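Long-range contacts in alanine racemase (Actinobacillus succinogenes, PDB 3C3K), which is a periplasmic binding protein-like protein by family, with two parallel beta sheets flanked by helices: residues 127-132 / 187-192; 157-162 / 176-181. All coordinates share one frame; numbering follows the deposited sequence.

Contact 1. Residues 127-132 / 187-192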
ATOM      1  N   ILE B 127     -13.872   9.522 -24.646  1.00 16.46           N
ATOM      2  CA  ILE B 127     -13.399   8.784 -23.512  1.00 16.68           C
ATOM      3  C   ILE B 127     -11.881   8.740 -23.665  1.00 16.58           C
ATOM      4  O   ILE B 127     -11.377   8.325 -24.728  1.00 18.74           O
ATOM      5  CB  ILE B 127     -13.995   7.345 -23.480  1.00 15.73           C
ATOM      6  CG1 ILE B 127     -15.520   7.390 -23.383  1.00 17.05           C
ATOM      7  CG2 ILE B 127     -13.380   6.518 -22.288  1.00 18.55           C
ATOM      8  CD1 ILE B 127     -16.218   6.178 -23.883  1.00 19.33           C
ATOM      9  N   ALA B 128     -11.167   9.155 -22.628  1.00 15.22           N
ATOM     10  CA  ALA B 128      -9.689   9.138 -22.562  1.00 13.96           C
ATOM     11  C   ALA B 128      -9.259   7.993 -21.650  1.00 14.76           C
ATOM     12  O   ALA B 128     -10.076   7.473 -20.841  1.00 14.71           O
ATOM     13  CB  ALA B 128      -9.125  10.531 -22.009  1.00 14.71           C
ATOM     14  N   LEU B 129      -8.001   7.575 -21.812  1.00 12.34           N
ATOM     15  CA  LEU B 129      -7.377   6.533 -21.012  1.00 12.79           C
ATOM     16  C   LEU B 129      -6.131   7.092 -20.309  1.00 13.47           C
ATOM     17  O   LEU B 129      -5.309   7.801 -20.918  1.00 13.10           O
ATOM     18  CB  LEU B 129      -7.008   5.314 -21.895  1.00 12.06           C
ATOM     19  CG  LEU B 129      -6.336   4.097 -21.234  1.00 11.67           C
ATOM     20  CD1 LEU B 129      -7.455   3.256 -20.496  1.00 11.13           C
ATOM     21  CD2 LEU B 129      -5.649   3.193 -22.258  1.00 13.66           C
ATOM     22  N   ILE B 130      -6.029   6.853 -19.008  1.00 12.53           N
ATOM     23  CA  ILE B 130      -4.767   7.102 -18.323  1.00 12.72           C
ATOM     24  C   ILE B 130      -4.152   5.697 -18.158  1.00 13.58           C
ATOM     25  O   ILE B 130      -4.722   4.827 -17.437  1.00 12.67           O
ATOM     26  CB  ILE B 130      -4.942   7.798 -16.923  1.00 12.00           C
ATOM     27  CG1 ILE B 130      -5.587   9.157 -17.091  1.00  9.29           C
ATOM     28  CG2 ILE B 130      -3.535   7.985 -16.228  1.00 13.24           C
ATOM     29  CD1 ILE B 130      -5.841   9.907 -15.807  1.00 14.40           C
ATOM     30  N   ASN B 131      -3.067   5.442 -18.878  1.00 13.80           N
ATOM     31  CA  ASN B 131      -2.408   4.139 -18.763  1.00 15.53           C
ATOM     32  C   ASN B 131      -1.102   4.307 -17.947  1.00 17.28           C
ATOM     33  O   ASN B 131      -0.719   5.437 -17.607  1.00 17.38           O
ATOM     34  CB  ASN B 131      -2.190   3.539 -20.167  1.00 13.85           C
ATOM     35  CG  ASN B 131      -2.060   2.041 -20.155  1.00 14.90           C
ATOM     36  OD1 ASN B 131      -1.809   1.438 -19.110  1.00 17.77           O
ATOM     37  ND2 ASN B 131      -2.135   1.417 -21.341  1.00 13.75           N
ATOM     38  N   HIS B 132      -0.403   3.237 -17.605  1.00 18.34           N
ATOM     39  CA  HIS B 132       0.773   3.463 -16.754  1.00 20.78           C
ATOM     40  C   HIS B 132       2.040   2.887 -17.363  1.00 23.11           C
ATOM     41  O   HIS B 132       2.812   3.643 -18.048  1.00 27.66           O
ATOM     42  CB  HIS B 132       0.510   3.106 -15.260  1.00 20.67           C
ATOM     43  CG  HIS B 132       1.742   2.998 -14.405  1.00 21.16           C
ATOM     44  ND1 HIS B 132       2.713   3.980 -14.347  1.00 18.48           N
ATOM     45  CD2 HIS B 132       2.154   2.020 -13.549  1.00 24.00           C
ATOM     46  CE1 HIS B 132       3.674   3.610 -13.505  1.00 19.39           C
ATOM     47  NE2 HIS B 132       3.369   2.424 -13.015  1.00 19.89           N
ATOM     48  N   ALA B 187     -14.969  11.813 -20.471  1.00 14.64           N
ATOM     49  CA  ALA B 187     -14.823  10.659 -19.586  1.00 13.72           C
ATOM     50  C   ALA B 187     -13.424  10.149 -19.556  1.00 14.80           C
ATOM     51  O   ALA B 187     -12.685  10.266 -20.577  1.00 15.81           O
ATOM     52  CB  ALA B 187     -15.776   9.539 -19.952  1.00 14.18           C
ATOM     53  N   ILE B 188     -13.014   9.708 -18.362  1.00 13.38           N
ATOM     54  CA  ILE B 188     -11.638   9.283 -18.120  1.00 14.23           C
ATOM     55  C   ILE B 188     -11.680   7.914 -17.480  1.00 14.70           C
ATOM     56  O   ILE B 188     -12.318   7.706 -16.417  1.00 13.71           O
ATOM     57  CB  ILE B 188     -10.800  10.289 -17.255  1.00 15.41           C
ATOM     58  CG1 ILE B 188     -10.517  11.600 -18.030  1.00 15.72           C
ATOM     59  CG2 ILE B 188      -9.439   9.708 -16.993  1.00 15.94           C
ATOM     60  CD1 ILE B 188      -9.868  12.694 -17.210  1.00 13.02           C
ATOM     61  N   PHE B 189     -11.037   6.972 -18.168  1.00 13.77           N
ATOM     62  CA  PHE B 189     -10.913   5.620 -17.710  1.00 14.42           C
ATOM     63  C   PHE B 189      -9.433   5.412 -17.318  1.00 15.38           C
ATOM     64  O   PHE B 189      -8.570   5.512 -18.181  1.00 14.68           O
ATOM     65  CB  PHE B 189     -11.272   4.683 -18.874  1.00 14.18           C
ATOM     66  CG  PHE B 189     -11.069   3.204 -18.587  1.00 14.64           C
ATOM     67  CD1 PHE B 189     -11.168   2.704 -17.271  1.00 12.90           C
ATOM     68  CD2 PHE B 189     -10.872   2.297 -19.652  1.00 11.51           C
ATOM     69  CE1 PHE B 189     -10.986   1.373 -17.031  1.00 11.48           C
ATOM     70  CE2 PHE B 189     -10.701   0.935 -19.416  1.00 16.59           C
ATOM     71  CZ  PHE B 189     -10.772   0.467 -18.106  1.00 13.15           C
ATOM     72  N   ALA B 190      -9.170   5.191 -16.015  1.00 15.74           N
ATOM     73  CA  ALA B 190      -7.814   4.872 -15.554  1.00 15.60           C
ATOM     74  C   ALA B 190      -7.640   3.418 -15.198  1.00 16.12           C
ATOM     75  O   ALA B 190      -8.556   2.764 -14.654  1.00 17.87           O
ATOM     76  CB  ALA B 190      -7.391   5.777 -14.413  1.00 15.75           C
ATOM     77  N   ILE B 191      -6.437   2.950 -15.487  1.00 15.80           N
ATOM     78  CA  ILE B 191      -5.933   1.576 -15.340  1.00 15.54           C
ATOM     79  C   ILE B 191      -5.659   1.164 -13.863  1.00 14.70           C
ATOM     80  O   ILE B 191      -5.309   0.007 -13.578  1.00 13.84           O
ATOM     81  CB  ILE B 191      -4.678   1.521 -16.236  1.00 17.17           C
ATOM     82  CG1 ILE B 191      -4.967   0.855 -17.565  1.00 17.60           C
ATOM     83  CG2 ILE B 191      -3.347   1.272 -15.550  1.00 14.45           C
ATOM     84  CD1 ILE B 191      -6.255   1.206 -18.066  1.00 22.05           C
ATOM     85  N   SER B 192      -5.871   2.103 -12.949  1.00 12.85           N
ATOM     86  CA  SER B 192      -5.819   1.798 -11.513  1.00 13.11           C
ATOM     87  C   SER B 192      -6.680   2.821 -10.767  1.00 13.16           C
ATOM     88  O   SER B 192      -6.668   3.994 -11.118  1.00 12.44           O
ATOM     89  CB  SER B 192      -4.399   1.911 -10.993  1.00 12.81           C
ATOM     90  OG  SER B 192      -4.408   1.967  -9.557  1.00 15.41           O
TER
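Ile191, Ile130 and Phe189 bury the most surface of any residues where strand 127-131 lies beside strand 187-190. The strands run parallel, with axes 4.6 Å apart and crossing at -28°, and Ile127 to Ile130 pair in order with Ala187 to Ala190. Four backbone bonds document the register: Ala128 N to Ala187 O, Phe189 N to Ala128 O, Ile130 N to Phe189 O, and last Ile191 N to Ile130 O, at 3.2 Å the longest.

Ile130 touches with two parts of its side chain. Its CB sits 4.0 Å from Ala190 CB, while CG1, turned anti to the carbonyl carbon (chi1 -62°), carries CD1 to within 3.8 Å of Ile188 CG2, the two side chains crossing at a slant. Ala128 shares this face, which helix 168-179 covers through Leu178, Ala174 and Thr175.

On the other face, Leu129 CD1 reaches Phe189 CD2 at 3.6 Å, oblique to the ring; helices 108-121 and 137-152 close over this side. The same methyl comes 3.4 Å from Ile191 CD1. That is shorter than usual van der Waals contact, and with Ile191 chi1 at -101°, away from a staggered value, the placement is somewhat doubtful.

Beyond the last bridge, Ile191 CG1 lies 3.6 Å from Asn131 OD1. That oxygen accepts a bond from His132 N, while Asn131 ND2 is held by Glu143 OE1 and Ala139 O.

The chemistry is that of the interior of a parallel alpha/beta sheet: backbone polar groups pair in the middle, hydrocarbon packs on both faces, and polar anchoring begins where the strands end.

Contact 2. Residues 157-162 / 176-181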
ATOM      1  N   TYR B 157     -12.945  10.428 -31.130  1.00 20.67           N
ATOM      2  CA  TYR B 157     -11.972  10.817 -30.104  1.00 20.12           C
ATOM      3  C   TYR B 157     -11.292   9.612 -29.488  1.00 20.06           C
ATOM      4  O   TYR B 157     -11.955   8.633 -29.014  1.00 18.43           O
ATOM      5  CB  TYR B 157     -12.672  11.620 -28.992  1.00 19.32           C
ATOM      6  CG  TYR B 157     -11.827  12.069 -27.805  1.00 18.25           C
ATOM      7  CD1 TYR B 157     -11.399  13.384 -27.688  1.00 17.63           C
ATOM      8  CD2 TYR B 157     -11.528  11.191 -26.764  1.00 18.75           C
ATOM      9  CE1 TYR B 157     -10.650  13.803 -26.588  1.00 18.79           C
ATOM     10  CE2 TYR B 157     -10.769  11.576 -25.694  1.00 17.43           C
ATOM     11  CZ  TYR B 157     -10.336  12.891 -25.598  1.00 17.56           C
ATOM     12  OH  TYR B 157      -9.626  13.287 -24.507  1.00 17.74           O
ATOM     13  N   SER B 158      -9.975   9.748 -29.435  1.00 19.75           N
ATOM     14  CA  SER B 158      -9.111   8.809 -28.806  1.00 20.04           C
ATOM     15  C   SER B 158      -8.061   9.598 -28.094  1.00 20.53           C
ATOM     16  O   SER B 158      -7.488  10.568 -28.689  1.00 18.88           O
ATOM     17  CB  SER B 158      -8.357   8.033 -29.883  1.00 19.68           C
ATOM     18  OG  SER B 158      -8.309   6.726 -29.495  1.00 25.41           O
ATOM     19  N   ARG B 159      -7.805   9.217 -26.833  1.00 19.25           N
ATOM     20  CA  ARG B 159      -6.601   9.652 -26.208  1.00 19.30           C
ATOM     21  C   ARG B 159      -6.053   9.026 -24.988  1.00 19.22           C
ATOM     22  O   ARG B 159      -6.782   8.698 -24.050  1.00 18.31           O
ATOM     23  CB  ARG B 159      -6.191  11.067 -26.506  1.00 22.80           C
ATOM     24  CG  ARG B 159      -6.428  12.230 -25.611  1.00 22.52           C
ATOM     25  CD  ARG B 159      -5.657  13.378 -26.382  1.00 26.19           C
ATOM     26  NE  ARG B 159      -6.569  14.436 -26.872  1.00 30.12           N
ATOM     27  CZ  ARG B 159      -7.208  14.434 -28.055  1.00 35.08           C
ATOM     28  NH1 ARG B 159      -8.027  15.440 -28.361  1.00 35.29           N
ATOM     29  NH2 ARG B 159      -7.068  13.429 -28.922  1.00 34.21           N
ATOM     30  N   ILE B 160      -4.736   8.915 -24.975  1.00 17.26           N
ATOM     31  CA  ILE B 160      -4.078   8.160 -23.928  1.00 16.54           C
ATOM     32  C   ILE B 160      -3.007   9.012 -23.311  1.00 17.58           C
ATOM     33  O   ILE B 160      -2.186   9.648 -24.034  1.00 16.67           O
ATOM     34  CB  ILE B 160      -3.431   6.904 -24.521  1.00 16.33           C
ATOM     35  CG1 ILE B 160      -4.493   6.075 -25.199  1.00 15.41           C
ATOM     36  CG2 ILE B 160      -2.669   6.096 -23.437  1.00 12.92           C
ATOM     37  CD1 ILE B 160      -3.980   4.990 -26.173  1.00 16.95           C
ATOM     38  N   SER B 161      -2.986   9.031 -21.985  1.00 15.14           N
ATOM     39  CA  SER B 161      -1.934   9.761 -21.344  1.00 16.81           C
ATOM     40  C   SER B 161      -1.265   8.790 -20.371  1.00 16.94           C
ATOM     41  O   SER B 161      -1.955   7.987 -19.756  1.00 17.97           O
ATOM     42  CB  SER B 161      -2.596  10.929 -20.608  1.00 16.88           C
ATOM     43  OG  SER B 161      -1.686  11.572 -19.766  1.00 19.93           O
ATOM     44  N   TYR B 162       0.057   8.824 -20.240  1.00 16.73           N
ATOM     45  CA  TYR B 162       0.733   7.761 -19.505  1.00 18.41           C
ATOM     46  C   TYR B 162       1.203   8.284 -18.188  1.00 19.14           C
ATOM     47  O   TYR B 162       1.901   9.314 -18.106  1.00 18.27           O
ATOM     48  CB  TYR B 162       1.900   7.117 -20.295  1.00 19.15           C
ATOM     49  CG  TYR B 162       1.431   6.364 -21.519  1.00 19.80           C
ATOM     50  CD1 TYR B 162       1.053   5.040 -21.418  1.00 17.13           C
ATOM     51  CD2 TYR B 162       1.354   6.982 -22.786  1.00 20.80           C
ATOM     52  CE1 TYR B 162       0.598   4.341 -22.499  1.00 19.99           C
ATOM     53  CE2 TYR B 162       0.907   6.255 -23.928  1.00 18.30           C
ATOM     54  CZ  TYR B 162       0.525   4.926 -23.749  1.00 21.00           C
ATOM     55  OH  TYR B 162       0.021   4.127 -24.766  1.00 20.82           O
ATOM     56  N   PHE B 176      -4.399  16.665 -16.144  1.00 13.57           N
ATOM     57  CA  PHE B 176      -4.141  18.017 -16.625  1.00 15.45           C
ATOM     58  C   PHE B 176      -3.699  17.955 -18.091  1.00 14.61           C
ATOM     59  O   PHE B 176      -4.205  18.677 -18.915  1.00 16.77           O
ATOM     60  CB  PHE B 176      -3.137  18.759 -15.718  1.00 13.66           C
ATOM     61  CG  PHE B 176      -3.754  19.217 -14.394  1.00 18.05           C
ATOM     62  CD1 PHE B 176      -4.884  19.989 -14.373  1.00 17.42           C
ATOM     63  CD2 PHE B 176      -3.216  18.815 -13.163  1.00 14.96           C
ATOM     64  CE1 PHE B 176      -5.440  20.375 -13.175  1.00 16.56           C
ATOM     65  CE2 PHE B 176      -3.762  19.237 -11.973  1.00 14.71           C
ATOM     66  CZ  PHE B 176      -4.845  19.980 -11.965  1.00 17.35           C
ATOM     67  N   SER B 177      -2.873  17.000 -18.434  1.00 16.18           N
ATOM     68  CA  SER B 177      -2.408  16.845 -19.812  1.00 17.23           C
ATOM     69  C   SER B 177      -3.561  16.597 -20.785  1.00 18.20           C
ATOM     70  O   SER B 177      -3.533  17.136 -21.892  1.00 19.24           O
ATOM     71  CB  SER B 177      -1.422  15.689 -19.861  1.00 18.60           C
ATOM     72  OG  SER B 177      -0.947  15.490 -21.194  1.00 19.02           O
ATOM     73  N   LEU B 178      -4.597  15.835 -20.381  1.00 16.70           N
ATOM     74  CA  LEU B 178      -5.760  15.531 -21.268  1.00 16.69           C
ATOM     75  C   LEU B 178      -6.722  16.692 -21.386  1.00 17.70           C
ATOM     76  O   LEU B 178      -7.423  16.848 -22.393  1.00 16.36           O
ATOM     77  CB  LEU B 178      -6.561  14.321 -20.755  1.00 15.13           C
ATOM     78  CG  LEU B 178      -5.866  12.947 -20.677  1.00 16.80           C
ATOM     79  CD1 LEU B 178      -6.673  12.054 -19.762  1.00 16.20           C
ATOM     80  CD2 LEU B 178      -5.699  12.310 -22.041  1.00 17.72           C
ATOM     81  N   LEU B 179      -6.756  17.516 -20.347  1.00 18.28           N
ATOM     82  CA  LEU B 179      -7.584  18.693 -20.355  1.00 19.74           C
ATOM     83  C   LEU B 179      -6.953  19.765 -21.215  1.00 21.74           C
ATOM     84  O   LEU B 179      -7.659  20.650 -21.664  1.00 20.70           O
ATOM     85  CB  LEU B 179      -7.798  19.230 -18.951  1.00 18.81           C
ATOM     86  CG  LEU B 179      -8.612  18.233 -18.088  1.00 19.00           C
ATOM     87  CD1 LEU B 179      -8.760  18.714 -16.642  1.00 15.32           C
ATOM     88  CD2 LEU B 179      -9.972  18.026 -18.711  1.00 16.26           C
ATOM     89  N   LYS B 180      -5.635  19.697 -21.424  1.00 23.60           N
ATOM     90  CA  LYS B 180      -4.951  20.737 -22.208  1.00 26.35           C
ATOM     91  C   LYS B 180      -5.006  20.362 -23.670  1.00 27.21           C
ATOM     92  O   LYS B 180      -4.038  19.835 -24.225  1.00 28.38           O
ATOM     93  CB  LYS B 180      -3.488  20.874 -21.778  1.00 26.52           C
ATOM     94  CG  LYS B 180      -3.207  22.048 -20.878  1.00 28.65           C
ATOM     95  CD  LYS B 180      -1.657  22.211 -20.725  1.00 28.67           C
ATOM     96  CE  LYS B 180      -1.276  23.642 -20.155  1.00 31.11           C
ATOM     97  NZ  LYS B 180       0.206  23.887 -20.044  1.00 22.22           N
ATOM     98  N   SER B 181      -6.146  20.569 -24.300  1.00 27.96           N
ATOM     99  CA  SER B 181      -6.281  20.142 -25.690  1.00 28.44           C
ATOM    100  C   SER B 181      -7.484  20.766 -26.265  1.00 28.08           C
ATOM    101  O   SER B 181      -8.359  21.183 -25.510  1.00 26.98           O
ATOM    102  CB  SER B 181      -6.397  18.631 -25.825  1.00 28.76           C
ATOM    103  OG  SER B 181      -7.124  18.333 -26.982  1.00 33.08           O
TER
HETATM  104  O   HOH W   1      -8.347  15.596 -24.695  1.00 15.60           O
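Ser161 and Leu178 mark the closest backbone approach, their CA atoms 6.9 Å apart, as the last turn of helix 168-179 passes over strand 159-162. No clear hydrogen bond joins the two segments directly; side chains and one water bridge them. Helical geometry ends at Lys180, the centre of an inverse gamma turn with a weak Ser181 N to Leu179 O bond, and this turn brings Ser181 back toward the strand.

Leu178 buries the most surface. With chi1 at -62° its CG stands anti to the carbonyl carbon, and chi2 of 162° then sets CD2 between two strand residues, 3.6 Å from Arg159 CG and 3.7 Å from Ser161 CB. The Arg159 chain and the Leu178 side chain run alongside in opposite senses. Beyond them Leu178 also touches Ala128 and Ile130 of the neighbouring strand. Ser161 OG makes a weak bond to Ala174 O, one turn earlier in the helix.

A bend at chi3 (115°) folds the Arg159 guanidinium beside Tyr157, whose CE1 lies 3.6 Å above one of its faces, off the centre of the group. Arg159 NH1 comes 3.3 Å from Ser181 OG, an oxygen hydrogen-bonded to Val183 O. One water links Tyr157, Arg159 and Leu178: it accepts from Tyr157 OH at 2.6 Å, in the plane of the ring and at its edge, accepts weakly from Arg159 NE, and donates to Leu178 O at 2.8 Å.

Leucine packing thus joins helix to strand on the inner side, while the water gives a carbonyl at the helix C-terminus a partner; the positive charge close by would probably suit that end of the helix dipole.

The centres of contacts 1 and 2 lie about 9 Å apart, on one side of the chain's centre and in one lobe. Along the chain the segments run 127-132, 157-162, 176-181, 187-192, so contact 2 falls within the span that contact 1 brings together. Both share one parallel sheet, ordered 159-162, 127-131, 187-190, 215-217. Leu129 links them through probable hydrogen bonds, its N to Arg159 O and its O to Ser161 N, both 2.8 Å. Strand 159-162, helix 168-179 and strand 187-190 form a beta-alpha-beta crossover that skips over strand 127-131, placing the helix on the sheet and building the layered core of this lobe.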